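Local structure of pectate lyase (Cellvibrio cellulosa, 1GXM) at residues A[23-28]-A[79-84]; A[94-99]-A[155-160]; A[181-186]-A[282-287]; A[221-226]-A[237-242]. The protein cleaves pectate (polygalacturonic acid) by anti-beta-elimination, the chain here being the family 10 catalytic module of a larger polysaccharide lyase. All coordinates share one frame; numbering follows the deposited sequence. Where two conformers were deposited one is given.

Contact 1 of 4, residues A[23-28]-A[79-84]; sequences NWLNNA and EMVFLA
Val81 is the bump of this contact, and the hollow that receives it lies on helix 20-28 between Trp24, Leu25 and Ala28. Its side chain leaves helix 77-90 pointing toward the other helix, and its two methyls divide the hollow between them. CG1, anti to the backbone N (chi1 169°), goes deepest and settles against Leu25 CD2. It lies 3.8 Å from Ala28 CB and 3.5 Å from the backbone O of Leu25. The other methyl, CG2, lies 4.1 Å from Leu25 CG and touches the indole more loosely and obliquely, 4.4 Å from Trp24 CH2. A beta-branched residue suits the place because its short fork fills a shallow dip. Alanine suits the wall of the hollow, since its lone CB accommodates the valine methyl; the segment axes pass 8.8 Å apart, crossing at -55°. The same Ala28 CB also rests over one face of the Trp24 ring, toward its rim. Beyond it a second, smaller fit forms where Ala28 O lies 3.5 Å from Phe82 CB. Outside the pair, Val143 of helix 136-148 packs on both Trp24 and Val81, Tyr139 stacks on the indole, and Trp32 meets Phe82 edge-to-face. With no hydrogen bond between the two segments, they are joined by buried apolar packing, in which fit of shape counts for more than polar pairing.

Contact 2 of 4, residues A[94-99]-A[155-160]; sequences KYRDAV and DTDVFS
Arg96 and Val99, one turn apart on helix 93-109, meet the loop 155-160 in two unlike ways. The tight part is apolar. Val99 CG1 lies 3.7 Å from Val158 CG2 and 3.8 Å from Phe159 CZ, so one methyl touches both residues. Val158 CG2 lies over the centre of the Phe159 ring, while Val99 CG1 meets the ring obliquely; Phe167 meets that ring edge-to-face. Toward solvent the contact loosens and becomes polar. Arg96 stretches out, CG anti to the backbone N (chi1 175°) and the chain extended to NE, its methylenes passing obliquely over Val158, with CG near CA and CG2 of the valine, before the guanidinium opens beyond them. There NE and NH2 both seize one atom, the backbone O of Asp157, at 3.0 Å and 3.1 Å, with that oxygen lying in the guanidinium plane. NH2 comes in the plane of the carbonyl, whereas NE sits above it. The carboxylate adds only a long salt bridge, Asp157 OD1 to Arg96 NE at 3.7 Å, with the two flat groups at right angles; the carboxylate's stronger partner is Tyr87 OH, hydrogen-bonded to OD1. The loop is braced from within by an ST turn, Thr156 OG1 accepting from Val158 N. Arginine therefore serves here chiefly as a two-pronged donor to a main-chain oxygen, with charge attraction probably a lesser contribution at this exposed edge.

Contact 3 of 4, residues A[181-186]-A[282-287]; sequences AQWKQN and DLNTNR
Trp183 and Gln185 supply most of the hydrogen bonds to the loop 282-287, and two of these end on a single oxygen, Leu283 O. Trp183 NE1 and Gln185 NE2 each lie 2.9 Å from it, approaching from opposite faces of the carbonyl plane. The indole bond is the more bent, at 135°. NE2 gives its second hydrogen to Asn286 OD1, also at 2.9 Å and almost straight (171°), the two amides standing nearly perpendicular. A long, flexible amide suits this place: its fully extended chain carries NE2 between both acceptors, while OE1 accepts from Arg250. Asn286 OD1 is shared in turn with Trp245 NE1. Asn186 ND2 adds a weak bond to Asn284 O. Of the apolar contacts the chief is a CH-pi interaction, Leu283 CD2 sitting 3.8 Å from the centre of the five-membered ring of Trp183, almost directly over its face. A water joins the outer rim, donating to Lys184 O and to Asn284 OD1 and accepting from Asn186 N. Within the loop, Asp282 OD1 accepts from Asn284 N, an Asx turn, and from Thr285 N, an Asx motif, while OD2 forms a salt bridge with Lys297. Both hydrogens of the buried Gln185 amide are thus used and its rotation is fixed, so that polar bonding joins the segments alongside the apolar packing of Trp183 on Leu283.

Contact 4 of 4, residues A[221-226]-A[237-242]; sequences GVLAFL and QAVRAG. Unlike the reference sequence in segment 237-242: Gln237 (reference Arg).
Helices 219-226 and 233-246 follow one another in the chain and pack as an antiparallel helical hairpin, their short segments crossing at -149° with axes 9.8 Å apart. Leu223 and Leu226, one turn apart and both directed at the partner helix, fill the gap. Leu223 lies with CG anti to its carbonyl carbon (chi1 -68°), which sends its two methyls against the backbone of Val239 and Gly242: CD2 is 3.9 Å from Val239 CA and 3.9 Å from Gly242 CA, and CD1 is 3.7 Å from Gly242 C. Glycine fits here because the leucine occupies the space on that side of its CA. One turn on, the side chains of Leu226 and Val239 slide past each other in opposite directions, with Val239 CG2 closing to 3.6 Å from Leu226 CB. Ala238 offers a small, distant neighbour, its CB 4.4 Å from Leu226 CD1. Helix 161-181 touches Val222 and Phe225, and its Leu179 meets Ala238. Without a hydrogen bond between the segments, this is a pairing of leucines with smaller residues across an antiparallel hairpin, consistent with the helix-rich six-hairpin clan to which this lyase module is assigned.

Overall arrangement
The contacts fall into two neighbouring pairs. Contacts 1 and 2, with centres 14 Å apart, meet where helices 77-90 and 93-109 lie together: Val99 CG2 packs 3.4 Å from Ala84 N. Contacts 3 and 4, 15 Å apart, are linked by a probable hydrogen bond of 3.0 Å from Gln182 NE2 to Ala238 O, and contact 4 falls within the chain span between the two segments of contact 3. Between the pairs, contacts 1 and 4 come within about 8 Å at their nearest atoms, whereas contacts 2 and 3 lie about 41 Å apart, centre to centre, across the module. Glycerols, probably from crystallisation, bind at Glu79 and near Phe159.

Contact 1 of 4, residues A[23-28]-A[79-84]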
loop_
_atom_site.group_PDB
_atom_site.type_symbol
_atom_site.label_atom_id
_atom_site.label_comp_id
_atom_site.label_asym_id
_atom_site.label_seq_id
_atom_site.Cartn_x
_atom_site.Cartn_y
_atom_site.Cartn_z
ATOM N N ASN A 23 -1.456 -5.452 -10.651
ATOM C CA ASN A 23 -0.204 -6.071 -11.069
ATOM C C ASN A 23 0.476 -6.706 -9.853
ATOM O O ASN A 23 0.999 -7.825 -9.912
ATOM C CB ASN A 23 0.728 -5.050 -11.696
ATOM C CG ASN A 23 0.344 -4.662 -13.112
ATOM O OD1 ASN A 23 0.839 -3.658 -13.639
ATOM N ND2 ASN A 23 -0.508 -5.441 -13.735
ATOM N N TRP A 24 0.483 -5.994 -8.735
ATOM C CA TRP A 24 1.063 -6.539 -7.524
ATOM C C TRP A 24 0.365 -7.850 -7.138
ATOM O O TRP A 24 1.002 -8.853 -6.797
ATOM C CB TRP A 24 0.991 -5.531 -6.354
ATOM C CG TRP A 24 1.271 -6.235 -5.104
ATOM C CD1 TRP A 24 2.497 -6.543 -4.604
ATOM C CD2 TRP A 24 0.317 -6.847 -4.259
ATOM N NE1 TRP A 24 2.355 -7.309 -3.480
ATOM C CE2 TRP A 24 1.025 -7.509 -3.245
ATOM C CE3 TRP A 24 -1.088 -6.898 -4.237
ATOM C CZ2 TRP A 24 0.388 -8.219 -2.235
ATOM C CZ3 TRP A 24 -1.711 -7.602 -3.222
ATOM C CH2 TRP A 24 -0.975 -8.256 -2.256
ATOM N N LEU A 25 -0.955 -7.849 -7.173
ATOM C CA LEU A 25 -1.715 -9.001 -6.700
ATOM C C LEU A 25 -1.454 -10.194 -7.617
ATOM O O LEU A 25 -1.206 -11.314 -7.181
ATOM C CB LEU A 25 -3.191 -8.672 -6.669
ATOM C CG LEU A 25 -4.095 -9.705 -5.989
ATOM C CD1 LEU A 25 -5.307 -9.019 -5.369
ATOM C CD2 LEU A 25 -4.542 -10.786 -6.986
ATOM N N ASN A 26 -1.523 -9.953 -8.905
ATOM C CA ASN A 26 -1.326 -11.061 -9.823
ATOM C C ASN A 26 0.071 -11.633 -9.709
ATOM O O ASN A 26 0.247 -12.847 -9.792
ATOM C CB ASN A 26 -1.714 -10.660 -11.241
ATOM C CG ASN A 26 -3.236 -10.620 -11.415
ATOM O OD1 ASN A 26 -3.941 -11.594 -11.090
ATOM N ND2 ASN A 26 -3.755 -9.492 -11.884
ATOM N N ASN A 27 1.063 -10.785 -9.477
ATOM C CA ASN A 27 2.418 -11.267 -9.216
ATOM C C ASN A 27 2.503 -12.100 -7.948
ATOM O O ASN A 27 3.229 -13.097 -7.894
ATOM C CB ASN A 27 3.349 -10.101 -9.057
ATOM C CG ASN A 27 3.835 -9.573 -10.392
ATOM O OD1 ASN A 27 4.259 -8.421 -10.501
ATOM N ND2 ASN A 27 3.645 -10.365 -11.444
ATOM N N ALA A 28 1.771 -11.697 -6.918
ATOM C CA ALA A 28 1.817 -12.393 -5.630
ATOM C C ALA A 28 1.315 -13.831 -5.739
ATOM O O ALA A 28 1.644 -14.680 -4.930
ATOM C CB ALA A 28 1.011 -11.648 -4.590
ATOM N N GLU A 79 1.125 -13.674 1.229
ATOM C CA GLU A 79 0.919 -15.080 1.573
ATOM C C GLU A 79 -0.486 -15.541 1.235
ATOM O O GLU A 79 -0.682 -16.644 0.710
ATOM C CB GLU A 79 1.188 -15.335 3.065
ATOM C CG GLU A 79 2.649 -15.268 3.466
ATOM C CD GLU A 79 3.136 -13.894 3.832
ATOM O OE1 GLU A 79 2.484 -12.898 3.478
ATOM O OE2 GLU A 79 4.196 -13.808 4.472
ATOM N N MET A 80 -1.482 -14.718 1.505
ATOM C CA MET A 80 -2.861 -15.166 1.305
ATOM C C MET A 80 -3.199 -15.268 -0.179
ATOM O O MET A 80 -3.953 -16.163 -0.574
ATOM C CB MET A 80 -3.871 -14.343 2.091
ATOM C CG MET A 80 -4.382 -13.159 1.370
ATOM S SD MET A 80 -4.932 -11.988 2.518
ATOM C CE MET A 80 -6.670 -12.366 2.605
ATOM N N VAL A 81 -2.645 -14.378 -1.000
ATOM C CA VAL A 81 -2.914 -14.417 -2.426
ATOM C C VAL A 81 -2.239 -15.665 -2.987
ATOM O O VAL A 81 -2.823 -16.427 -3.755
ATOM C CB VAL A 81 -2.416 -13.142 -3.125
ATOM C CG1 VAL A 81 -2.449 -13.295 -4.637
ATOM C CG2 VAL A 81 -3.261 -11.947 -2.694
ATOM N N PHE A 82 -0.990 -15.868 -2.595
ATOM C CA PHE A 82 -0.234 -17.044 -2.973
ATOM C C PHE A 82 -0.948 -18.332 -2.609
ATOM O O PHE A 82 -1.130 -19.215 -3.455
ATOM C CB PHE A 82 1.136 -16.952 -2.313
ATOM C CG PHE A 82 1.936 -18.204 -2.409
ATOM C CD1 PHE A 82 2.407 -18.654 -3.634
ATOM C CD2 PHE A 82 2.217 -18.930 -1.270
ATOM C CE1 PHE A 82 3.156 -19.825 -3.699
ATOM C CE2 PHE A 82 2.956 -20.071 -1.323
ATOM C CZ PHE A 82 3.437 -20.520 -2.532
ATOM N N LEU A 83 -1.414 -18.449 -1.380
ATOM C CA LEU A 83 -2.041 -19.705 -0.973
ATOM C C LEU A 83 -3.409 -19.864 -1.620
ATOM O O LEU A 83 -3.869 -20.975 -1.830
ATOM C CB LEU A 83 -2.143 -19.811 0.544
ATOM C CG LEU A 83 -0.820 -19.963 1.285
ATOM C CD1 LEU A 83 -1.072 -20.140 2.739
ATOM C CD2 LEU A 83 -0.014 -21.105 0.727
ATOM N N ALA A 84 -4.065 -18.767 -1.973
ATOM C CA ALA A 84 -5.326 -18.869 -2.693
ATOM C C ALA A 84 -5.084 -19.471 -4.058
ATOM O O ALA A 84 -5.883 -20.276 -4.548
ATOM C CB ALA A 84 -6.004 -17.507 -2.809
#

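Contact 2 of 4, residues A[94-99]-A[155-160]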
loop_
_atom_site.group_PDB
_atom_site.type_symbol
_atom_site.label_atom_id
_atom_site.label_comp_id
_atom_site.label_asym_id
_atom_site.label_seq_id
_atom_site.Cartn_x
_atom_site.Cartn_y
_atom_site.Cartn_z
ATOM N N LYS A 94 -6.522 -27.395 3.013
ATOM C CA LYS A 94 -5.749 -26.776 4.098
ATOM C C LYS A 94 -5.353 -25.345 3.698
ATOM O O LYS A 94 -5.250 -24.447 4.531
ATOM C CB LYS A 94 -4.532 -27.603 4.505
ATOM C CG LYS A 94 -3.388 -27.609 3.529
ATOM C CD LYS A 94 -2.339 -28.563 4.012
ATOM C CE LYS A 94 -1.148 -28.569 3.083
ATOM N NZ LYS A 94 -0.075 -29.532 3.560
ATOM N N TYR A 95 -5.180 -25.128 2.408
ATOM C CA TYR A 95 -4.831 -23.787 1.921
ATOM C C TYR A 95 -6.040 -22.883 1.864
ATOM O O TYR A 95 -5.948 -21.703 2.174
ATOM C CB TYR A 95 -4.145 -23.837 0.557
ATOM C CG TYR A 95 -2.909 -24.699 0.545
ATOM C CD1 TYR A 95 -1.829 -24.429 1.367
ATOM C CD2 TYR A 95 -2.811 -25.788 -0.320
ATOM C CE1 TYR A 95 -0.689 -25.224 1.338
ATOM C CE2 TYR A 95 -1.685 -26.593 -0.342
ATOM C CZ TYR A 95 -0.631 -26.319 0.485
ATOM O OH TYR A 95 0.483 -27.127 0.446
ATOM N N ARG A 96 -7.177 -23.421 1.446
ATOM C CA ARG A 96 -8.454 -22.716 1.539
ATOM C C ARG A 96 -8.689 -22.225 2.956
ATOM O O ARG A 96 -9.088 -21.082 3.178
ATOM C CB ARG A 96 -9.610 -23.644 1.119
ATOM C CG ARG A 96 -11.020 -23.067 1.293
ATOM C CD ARG A 96 -12.135 -24.046 0.932
ATOM N NE ARG A 96 -13.419 -23.361 0.983
ATOM C CZ ARG A 96 -14.159 -23.195 2.080
ATOM N NH1 ARG A 96 -13.799 -23.716 3.247
ATOM N NH2 ARG A 96 -15.278 -22.524 1.998
ATOM N N ASP A 97 -8.450 -23.093 3.923
ATOM C CA ASP A 97 -8.680 -22.754 5.322
ATOM C C ASP A 97 -7.796 -21.579 5.718
ATOM O O ASP A 97 -8.213 -20.696 6.442
ATOM C CB ASP A 97 -8.383 -23.944 6.214
ATOM C CG ASP A 97 -9.370 -25.067 6.031
ATOM O OD1 ASP A 97 -10.470 -24.837 5.486
ATOM O OD2 ASP A 97 -9.102 -26.221 6.406
ATOM N N ALA A 98 -6.565 -21.600 5.260
ATOM C CA ALA A 98 -5.617 -20.547 5.615
ATOM C C ALA A 98 -6.022 -19.224 5.002
ATOM O O ALA A 98 -5.963 -18.192 5.644
ATOM C CB ALA A 98 -4.256 -20.911 5.146
ATOM N N VAL A 99 -6.428 -19.258 3.745
ATOM C CA VAL A 99 -6.886 -18.054 3.077
ATOM C C VAL A 99 -8.092 -17.472 3.794
ATOM O O VAL A 99 -8.189 -16.272 3.960
ATOM C CB VAL A 99 -7.242 -18.328 1.606
ATOM C CG1 VAL A 99 -7.824 -17.103 0.954
ATOM C CG2 VAL A 99 -6.008 -18.727 0.846
ATOM N N ASP A 155 -11.715 -16.983 -7.307
ATOM C CA ASP A 155 -12.879 -17.476 -8.084
ATOM C C ASP A 155 -13.008 -18.995 -7.929
ATOM O O ASP A 155 -13.219 -19.737 -8.894
ATOM C CB ASP A 155 -12.802 -17.060 -9.558
ATOM C CG ASP A 155 -11.574 -17.585 -10.264
ATOM O OD1 ASP A 155 -10.599 -18.015 -9.605
ATOM O OD2 ASP A 155 -11.491 -17.600 -11.506
ATOM N N THR A 156 -12.878 -19.434 -6.686
ATOM C CA THR A 156 -13.029 -20.822 -6.292
ATOM C C THR A 156 -14.063 -20.857 -5.191
ATOM O O THR A 156 -14.701 -19.861 -4.876
ATOM C CB THR A 156 -11.699 -21.400 -5.779
ATOM O OG1 THR A 156 -11.297 -20.710 -4.588
ATOM C CG2 THR A 156 -10.559 -21.139 -6.751
ATOM N N ASP A 157 -14.204 -22.000 -4.550
ATOM C CA ASP A 157 -15.140 -22.102 -3.441
ATOM C C ASP A 157 -14.532 -21.655 -2.104
ATOM O O ASP A 157 -15.101 -21.920 -1.038
ATOM C CB ASP A 157 -15.700 -23.527 -3.345
ATOM C CG ASP A 157 -14.650 -24.558 -3.003
ATOM O OD1 ASP A 157 -13.537 -24.202 -2.567
ATOM O OD2 ASP A 157 -14.863 -25.784 -3.109
ATOM N N VAL A 158 -13.392 -20.963 -2.162
ATOM C CA VAL A 158 -12.747 -20.427 -0.966
ATOM C C VAL A 158 -13.709 -19.568 -0.159
ATOM O O VAL A 158 -13.727 -19.641 1.052
ATOM C CB VAL A 158 -11.415 -19.694 -1.291
ATOM C CG1 VAL A 158 -11.600 -18.490 -2.203
ATOM C CG2 VAL A 158 -10.732 -19.267 -0.006
ATOM N N PHE A 159 -14.519 -18.773 -0.848
ATOM C CA PHE A 159 -15.453 -17.884 -0.202
ATOM C C PHE A 159 -16.853 -18.100 -0.694
ATOM O O PHE A 159 -17.065 -18.461 -1.849
ATOM C CB PHE A 159 -15.039 -16.439 -0.473
ATOM C CG PHE A 159 -13.700 -16.083 0.112
ATOM C CD1 PHE A 159 -13.421 -16.341 1.445
ATOM C CD2 PHE A 159 -12.735 -15.497 -0.667
ATOM C CE1 PHE A 159 -12.191 -16.007 1.990
ATOM C CE2 PHE A 159 -11.483 -15.158 -0.118
ATOM C CZ PHE A 159 -11.220 -15.424 1.195
ATOM N N SER A 160 -17.790 -17.811 0.189
ATOM C CA SER A 160 -19.211 -17.805 -0.111
ATOM C C SER A 160 -19.695 -16.401 -0.424
ATOM O O SER A 160 -18.968 -15.421 -0.254
ATOM C CB SER A 160 -19.976 -18.304 1.111
ATOM O OG SER A 160 -19.909 -17.351 2.156
#

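Contact 3 of 4, residues A[181-186]-A[282-287]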
loop_
_atom_site.group_PDB
_atom_site.type_symbol
_atom_site.label_atom_id
_atom_site.label_comp_id
_atom_site.label_asym_id
_atom_site.label_seq_id
_atom_site.Cartn_x
_atom_site.Cartn_y
_atom_site.Cartn_z
ATOM N N ALA A 181 -9.604 10.646 4.382
ATOM C CA ALA A 181 -8.234 10.935 4.777
ATOM C C ALA A 181 -7.495 11.788 3.767
ATOM O O ALA A 181 -6.483 12.402 4.090
ATOM C CB ALA A 181 -7.479 9.656 5.024
ATOM N N GLN A 182 -7.963 11.792 2.530
ATOM C CA GLN A 182 -7.281 12.488 1.465
ATOM C C GLN A 182 -7.105 13.936 1.863
ATOM O O GLN A 182 -8.043 14.603 2.283
ATOM C CB GLN A 182 -8.039 12.349 0.156
ATOM C CG GLN A 182 -7.245 12.809 -1.068
ATOM C CD GLN A 182 -7.960 12.481 -2.368
ATOM O OE1 GLN A 182 -9.110 12.033 -2.354
ATOM N NE2 GLN A 182 -7.287 12.682 -3.483
ATOM N N TRP A 183 -5.885 14.421 1.754
ATOM C CA TRP A 183 -5.519 15.704 2.330
ATOM C C TRP A 183 -5.960 16.872 1.479
ATOM O O TRP A 183 -5.710 16.915 0.286
ATOM C CB TRP A 183 -4.012 15.763 2.527
ATOM C CG TRP A 183 -3.549 17.032 3.114
ATOM C CD1 TRP A 183 -2.887 18.010 2.469
ATOM C CD2 TRP A 183 -3.700 17.459 4.467
ATOM N NE1 TRP A 183 -2.610 19.044 3.329
ATOM C CE2 TRP A 183 -3.079 18.716 4.574
ATOM C CE3 TRP A 183 -4.249 16.878 5.618
ATOM C CZ2 TRP A 183 -3.027 19.424 5.768
ATOM C CZ3 TRP A 183 -4.205 17.590 6.800
ATOM C CH2 TRP A 183 -3.599 18.850 6.862
ATOM N N LYS A 184 -6.609 17.829 2.131
ATOM C CA LYS A 184 -7.032 19.059 1.489
ATOM C C LYS A 184 -6.008 20.096 1.857
ATOM O O LYS A 184 -5.867 20.511 3.007
ATOM C CB LYS A 184 -8.422 19.464 1.938
ATOM C CG LYS A 184 -9.499 18.535 1.418
ATOM C CD LYS A 184 -10.878 18.662 2.121
ATOM C CE LYS A 184 -11.178 19.984 2.755
ATOM N NZ LYS A 184 -12.298 19.868 3.744
ATOM N N GLN A 185 -5.268 20.470 0.838
ATOM C CA GLN A 185 -4.165 21.385 0.947
ATOM C C GLN A 185 -4.708 22.744 0.587
ATOM O O GLN A 185 -4.887 23.042 -0.584
ATOM C CB GLN A 185 -3.091 20.973 -0.035
ATOM C CG GLN A 185 -1.824 21.782 0.083
ATOM C CD GLN A 185 -0.809 21.249 -0.852
ATOM O OE1 GLN A 185 -0.913 21.490 -2.060
ATOM N NE2 GLN A 185 0.145 20.474 -0.336
ATOM N N ASN A 186 -4.993 23.540 1.612
ATOM C CA ASN A 186 -5.550 24.880 1.448
ATOM C C ASN A 186 -6.732 24.821 0.501
ATOM O O ASN A 186 -6.848 25.579 -0.458
ATOM C CB ASN A 186 -4.464 25.836 0.974
ATOM C CG ASN A 186 -3.284 25.866 1.918
ATOM O OD1 ASN A 186 -3.452 26.037 3.137
ATOM N ND2 ASN A 186 -2.082 25.641 1.378
ATOM N N ASP A 282 5.714 18.621 2.271
ATOM C CA ASP A 282 5.052 19.359 3.325
ATOM C C ASP A 282 3.556 19.465 3.030
ATOM O O ASP A 282 3.157 19.812 1.914
ATOM C CB ASP A 282 5.676 20.735 3.466
ATOM C CG ASP A 282 5.073 21.525 4.574
ATOM O OD1 ASP A 282 4.043 22.215 4.352
ATOM O OD2 ASP A 282 5.552 21.479 5.698
ATOM N N LEU A 283 2.734 19.209 4.042
ATOM C CA LEU A 283 1.295 19.159 3.886
ATOM C C LEU A 283 0.730 20.438 3.302
ATOM O O LEU A 283 -0.198 20.394 2.533
ATOM C CB LEU A 283 0.645 18.876 5.231
ATOM C CG LEU A 283 0.811 17.443 5.702
ATOM C CD1 LEU A 283 0.403 17.346 7.141
ATOM C CD2 LEU A 283 -0.011 16.456 4.886
ATOM N N ASN A 284 1.284 21.569 3.693
ATOM C CA ASN A 284 0.709 22.846 3.312
ATOM C C ASN A 284 1.437 23.531 2.165
ATOM O O ASN A 284 0.773 24.143 1.335
ATOM C CB ASN A 284 0.593 23.768 4.520
ATOM C CG ASN A 284 -0.447 23.296 5.502
ATOM O OD1 ASN A 284 -1.536 22.929 5.107
ATOM N ND2 ASN A 284 -0.105 23.285 6.775
ATOM N N THR A 285 2.759 23.471 2.104
ATOM C CA THR A 285 3.493 24.154 1.036
ATOM C C THR A 285 3.759 23.279 -0.169
ATOM O O THR A 285 4.191 23.760 -1.223
ATOM C CB THR A 285 4.857 24.625 1.488
ATOM O OG1 THR A 285 5.647 23.485 1.853
ATOM C CG2 THR A 285 4.774 25.532 2.710
ATOM N N ASN A 286 3.621 21.976 0.005
ATOM C CA ASN A 286 3.934 21.019 -1.045
ATOM C C ASN A 286 5.421 20.990 -1.386
ATOM O O ASN A 286 5.793 20.555 -2.464
ATOM C CB ASN A 286 3.097 21.238 -2.307
ATOM C CG ASN A 286 2.663 19.943 -2.909
ATOM O OD1 ASN A 286 1.893 19.224 -2.292
ATOM N ND2 ASN A 286 3.137 19.622 -4.111
ATOM N N ARG A 287 6.261 21.424 -0.459
ATOM C CA ARG A 287 7.705 21.373 -0.636
ATOM C C ARG A 287 8.238 20.024 -0.219
ATOM O O ARG A 287 7.939 19.536 0.873
ATOM C CB ARG A 287 8.383 22.443 0.201
ATOM C CG ARG A 287 9.813 22.697 -0.165
ATOM C CD ARG A 287 10.395 23.961 0.434
ATOM N NE ARG A 287 11.795 24.061 0.053
ATOM C CZ ARG A 287 12.663 24.849 0.639
ATOM N NH1 ARG A 287 12.274 25.607 1.637
ATOM N NH2 ARG A 287 13.920 24.870 0.216
HETATM O O HOH W 1 -3.889 22.668 4.087
#

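Contact 4 of 4, residues A[221-226]-A[237-242]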
loop_
_atom_site.group_PDB
_atom_site.type_symbol
_atom_site.label_atom_id
_atom_site.label_comp_id
_atom_site.label_asym_id
_atom_site.label_seq_id
_atom_site.Cartn_x
_atom_site.Cartn_y
_atom_site.Cartn_z
ATOM N N GLY A 221 -0.138 3.746 -4.742
ATOM C CA GLY A 221 -0.913 2.549 -4.504
ATOM C C GLY A 221 -2.314 2.860 -4.044
ATOM O O GLY A 221 -3.248 2.111 -4.324
ATOM N N VAL A 222 -2.473 3.940 -3.296
ATOM C CA VAL A 222 -3.812 4.333 -2.849
ATOM C C VAL A 222 -4.654 4.685 -4.074
ATOM O O VAL A 222 -5.792 4.260 -4.218
ATOM C CB VAL A 222 -3.759 5.521 -1.890
ATOM C CG1 VAL A 222 -5.170 5.925 -1.498
ATOM C CG2 VAL A 222 -2.971 5.185 -0.638
ATOM N N LEU A 223 -4.091 5.482 -4.969
ATOM C CA LEU A 223 -4.777 5.806 -6.214
ATOM C C LEU A 223 -5.081 4.567 -7.042
ATOM O O LEU A 223 -6.157 4.417 -7.591
ATOM C CB LEU A 223 -3.976 6.814 -7.021
ATOM C CG LEU A 223 -3.918 8.182 -6.368
ATOM C CD1 LEU A 223 -2.859 9.064 -7.032
ATOM C CD2 LEU A 223 -5.252 8.903 -6.387
ATOM N N ALA A 224 -4.125 3.666 -7.117
ATOM C CA ALA A 224 -4.314 2.443 -7.872
ATOM C C ALA A 224 -5.479 1.654 -7.270
ATOM O O ALA A 224 -6.340 1.156 -7.992
ATOM C CB ALA A 224 -3.048 1.632 -7.861
ATOM N N PHE A 225 -5.525 1.531 -5.950
ATOM C CA PHE A 225 -6.663 0.876 -5.320
ATOM C C PHE A 225 -7.976 1.581 -5.654
ATOM O O PHE A 225 -8.957 0.937 -6.006
ATOM C CB PHE A 225 -6.530 0.795 -3.805
ATOM C CG PHE A 225 -7.820 0.452 -3.167
ATOM C CD1 PHE A 225 -8.364 -0.805 -3.326
ATOM C CD2 PHE A 225 -8.555 1.428 -2.533
ATOM C CE1 PHE A 225 -9.626 -1.084 -2.823
ATOM C CE2 PHE A 225 -9.803 1.155 -2.050
ATOM C CZ PHE A 225 -10.323 -0.110 -2.178
ATOM N N LEU A 226 -8.014 2.893 -5.524
ATOM C CA LEU A 226 -9.242 3.621 -5.838
ATOM C C LEU A 226 -9.688 3.387 -7.252
ATOM O O LEU A 226 -10.886 3.327 -7.510
ATOM C CB LEU A 226 -9.102 5.108 -5.574
ATOM C CG LEU A 226 -9.057 5.513 -4.111
ATOM C CD1 LEU A 226 -8.794 7.022 -4.072
ATOM C CD2 LEU A 226 -10.314 5.162 -3.338
ATOM N N GLN A 237 -13.442 12.086 -8.733
ATOM C CA GLN A 237 -12.868 13.344 -8.310
ATOM C C GLN A 237 -11.602 13.124 -7.465
ATOM O O GLN A 237 -10.595 13.795 -7.657
ATOM C CB GLN A 237 -13.873 14.129 -7.476
ATOM C CG GLN A 237 -13.244 15.413 -6.928
ATOM C CD GLN A 237 -14.190 16.240 -6.111
ATOM O OE1 GLN A 237 -14.711 17.236 -6.599
ATOM N NE2 GLN A 237 -14.408 15.852 -4.863
ATOM N N ALA A 238 -11.669 12.190 -6.538
ATOM C CA ALA A 238 -10.530 11.898 -5.663
ATOM C C ALA A 238 -9.336 11.427 -6.468
ATOM O O ALA A 238 -8.208 11.827 -6.228
ATOM C CB ALA A 238 -10.899 10.837 -4.624
ATOM N N VAL A 239 -9.574 10.516 -7.394
ATOM C CA VAL A 239 -8.514 9.960 -8.189
ATOM C C VAL A 239 -7.941 11.027 -9.093
ATOM O O VAL A 239 -6.744 11.170 -9.196
ATOM C CB VAL A 239 -8.972 8.764 -9.013
ATOM C CG1 VAL A 239 -7.863 8.308 -9.958
ATOM C CG2 VAL A 239 -9.378 7.639 -8.092
ATOM N N ARG A 240 -8.793 11.761 -9.774
ATOM C CA ARG A 240 -8.309 12.811 -10.661
ATOM C C ARG A 240 -7.503 13.827 -9.883
ATOM O O ARG A 240 -6.480 14.306 -10.367
ATOM C CB ARG A 240 -9.448 13.506 -11.380
ATOM C CG ARG A 240 -10.041 12.684 -12.468
ATOM C CD ARG A 240 -11.187 13.413 -13.145
ATOM N NE ARG A 240 -11.740 12.692 -14.278
ATOM C CZ ARG A 240 -11.231 12.687 -15.496
ATOM N NH1 ARG A 240 -10.124 13.369 -15.767
ATOM N NH2 ARG A 240 -11.835 11.992 -16.450
ATOM N N ALA A 241 -7.908 14.148 -8.662
ATOM C CA ALA A 241 -7.156 15.115 -7.871
ATOM C C ALA A 241 -5.804 14.541 -7.483
ATOM O O ALA A 241 -4.799 15.227 -7.529
ATOM C CB ALA A 241 -7.907 15.491 -6.631
ATOM N N GLY A 242 -5.753 13.283 -7.089
ATOM C CA GLY A 242 -4.478 12.686 -6.714
ATOM C C GLY A 242 -3.521 12.572 -7.890
ATOM O O GLY A 242 -2.318 12.825 -7.787
#